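PDB 4FMH: VP1, which builds the pentameric units of the Merkel cell polyomavirus capsid and binds sialylated glycans at a site required for infection. Local coordinates for residues Ile164-Val169 with Ile197-Pro202. Residues are numbered along the deposited sequence; the frame is centred on the assembly and turned at random.
Sequences ITIETV and IEVWCP
The indole of Trp200 reaches Ile164 through its one polar atom: NE1 donates to the carbonyl O of Ile164 over 2.8 Å, with an N-H...O angle of 166°. That oxygen lies close to the ring plane, whereas the donor is tilted 32° from the carbonyl plane. The bond both satisfies a buried N-H and helps to set the rotation of the indole. Just beyond, Thr165 N donates to Thr168 OG1 (3.0 Å), tying the residue before helix 166-170 to its first turn.

Van der Waals contacts extend the join. The six-membered end of the indole packs on the backbone of the N-cap residue Thr165, CZ2 lying 3.5 Å from its C, and, one turn on, against the side chain of Val169, with CH2 3.9 Å from CG1. Val199 divides its two methyls: CG1, anti to the backbone N (chi1 176°), lies over the rim of one indole face and touches Ile166 CG1 at 3.8 Å, while CG2 meets Thr165 CG2 at 4.1 Å. Tyr195 adds an edge-to-face contact with the indole.

Strand 200-202 is an outer strand, within its own chain, of a small three-stranded antiparallel sheet; Trp200 joins it to short helix 166-170 in the loops elaborating the VP1 jelly roll.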
loop_
_atom_site.group_PDB
_atom_site.type_symbol
_atom_site.label_atom_id
_atom_site.label_comp_id
_atom_site.label_asym_id
_atom_site.label_seq_id
_atom_site.Cartn_x
_atom_site.Cartn_y
_atom_site.Cartn_z
ATOM N N ILE B 164 32.362 -15.929 -2.275
ATOM C CA ILE B 164 32.064 -16.876 -3.344
ATOM C C ILE B 164 31.117 -16.223 -4.347
ATOM O O ILE B 164 30.021 -15.805 -3.989
ATOM C CB ILE B 164 31.465 -18.193 -2.796
ATOM C CG1 ILE B 164 32.518 -18.932 -1.957
ATOM C CG2 ILE B 164 30.972 -19.090 -3.949
ATOM C CD1 ILE B 164 31.940 -19.755 -0.844
ATOM N N THR B 165 31.555 -16.131 -5.600
ATOM C CA THR B 165 30.736 -15.545 -6.663
ATOM C C THR B 165 30.668 -16.496 -7.862
ATOM O O THR B 165 31.126 -17.636 -7.775
ATOM C CB THR B 165 31.247 -14.137 -7.083
ATOM O OG1 THR B 165 32.573 -14.241 -7.614
ATOM C CG2 THR B 165 31.253 -13.169 -5.889
ATOM N N ILE B 166 30.076 -16.039 -8.963
ATOM C CA ILE B 166 29.834 -16.895 -10.123
ATOM C C ILE B 166 31.136 -17.442 -10.722
ATOM O O ILE B 166 31.219 -18.627 -11.058
ATOM C CB ILE B 166 28.961 -16.189 -11.198
ATOM C CG1 ILE B 166 27.569 -15.864 -10.626
ATOM C CG2 ILE B 166 28.830 -17.061 -12.452
ATOM C CD1 ILE B 166 26.598 -15.206 -11.630
ATOM N N GLU B 167 32.147 -16.586 -10.846
ATOM C CA GLU B 167 33.456 -17.026 -11.342
ATOM C C GLU B 167 34.011 -18.185 -10.494
ATOM O O GLU B 167 34.614 -19.119 -11.029
ATOM C CB GLU B 167 34.451 -15.854 -11.406
ATOM C CG GLU B 167 35.802 -16.219 -12.035
ATOM C CD GLU B 167 36.653 -15.008 -12.419
ATOM O OE1 GLU B 167 36.159 -13.858 -12.354
ATOM O OE2 GLU B 167 37.829 -15.219 -12.789
ATOM N N THR B 168 33.784 -18.122 -9.181
ATOM C CA THR B 168 34.186 -19.191 -8.267
ATOM C C THR B 168 33.581 -20.546 -8.653
ATOM O O THR B 168 34.288 -21.547 -8.699
ATOM C CB THR B 168 33.807 -18.875 -6.798
ATOM O OG1 THR B 168 34.111 -17.506 -6.504
ATOM C CG2 THR B 168 34.564 -19.798 -5.831
ATOM N N VAL B 169 32.275 -20.577 -8.914
ATOM C CA VAL B 169 31.595 -21.841 -9.209
ATOM C C VAL B 169 31.846 -22.330 -10.637
ATOM O O VAL B 169 31.899 -23.539 -10.874
ATOM C CB VAL B 169 30.066 -21.804 -8.888
ATOM C CG1 VAL B 169 29.829 -21.317 -7.463
ATOM C CG2 VAL B 169 29.313 -20.932 -9.874
ATOM N N ILE B 197 24.732 -10.850 -1.742
ATOM C CA ILE B 197 23.346 -10.669 -2.120
ATOM C C ILE B 197 23.199 -10.203 -3.578
ATOM O O ILE B 197 22.312 -10.686 -4.297
ATOM C CB ILE B 197 22.658 -9.705 -1.135
ATOM C CG1 ILE B 197 22.618 -10.340 0.268
ATOM C CG2 ILE B 197 21.254 -9.302 -1.624
ATOM C CD1 ILE B 197 22.427 -9.327 1.409
ATOM N N GLU B 198 24.075 -9.296 -4.024
ATOM C CA GLU B 198 23.982 -8.757 -5.387
ATOM C C GLU B 198 24.379 -9.780 -6.462
ATOM O O GLU B 198 24.234 -9.526 -7.661
ATOM C CB GLU B 198 24.799 -7.463 -5.536
ATOM C CG GLU B 198 26.316 -7.674 -5.719
ATOM C CD GLU B 198 27.036 -6.375 -6.080
ATOM O OE1 GLU B 198 26.783 -5.354 -5.410
ATOM O OE2 GLU B 198 27.852 -6.376 -7.029
ATOM N N VAL B 199 24.875 -10.935 -6.029
ATOM C CA VAL B 199 25.265 -11.986 -6.961
ATOM C C VAL B 199 24.287 -13.166 -6.942
ATOM O O VAL B 199 24.037 -13.779 -7.980
ATOM C CB VAL B 199 26.691 -12.511 -6.662
ATOM C CG1 VAL B 199 27.034 -13.678 -7.583
ATOM C CG2 VAL B 199 27.719 -11.396 -6.800
ATOM N N TRP B 200 23.755 -13.477 -5.759
ATOM C CA TRP B 200 23.019 -14.731 -5.526
ATOM C C TRP B 200 21.597 -14.495 -5.041
ATOM O O TRP B 200 21.357 -13.668 -4.151
ATOM C CB TRP B 200 23.737 -15.580 -4.475
ATOM C CG TRP B 200 25.140 -15.970 -4.822
ATOM C CD1 TRP B 200 26.286 -15.458 -4.290
ATOM C CD2 TRP B 200 25.546 -16.962 -5.774
ATOM N NE1 TRP B 200 27.383 -16.061 -4.857
ATOM C CE2 TRP B 200 26.959 -16.994 -5.764
ATOM C CE3 TRP B 200 24.853 -17.831 -6.629
ATOM C CZ2 TRP B 200 27.699 -17.865 -6.579
ATOM C CZ3 TRP B 200 25.587 -18.688 -7.446
ATOM C CH2 TRP B 200 26.997 -18.693 -7.415
ATOM N N CYS B 201 20.660 -15.242 -5.617
ATOM C CA CYS B 201 19.274 -15.218 -5.181
ATOM C C CYS B 201 18.816 -16.659 -4.950
ATOM O O CYS B 201 19.462 -17.586 -5.447
ATOM C CB CYS B 201 18.403 -14.524 -6.231
ATOM S SG CYS B 201 18.297 -15.385 -7.824
ATOM N N PRO B 202 17.718 -16.862 -4.195
ATOM C CA PRO B 202 17.227 -18.232 -4.014
ATOM C C PRO B 202 16.834 -18.849 -5.357
ATOM O O PRO B 202 16.229 -18.168 -6.183
ATOM C CB PRO B 202 15.982 -18.050 -3.131
ATOM C CG PRO B 202 16.158 -16.718 -2.478
ATOM C CD PRO B 202 16.869 -15.881 -3.493
#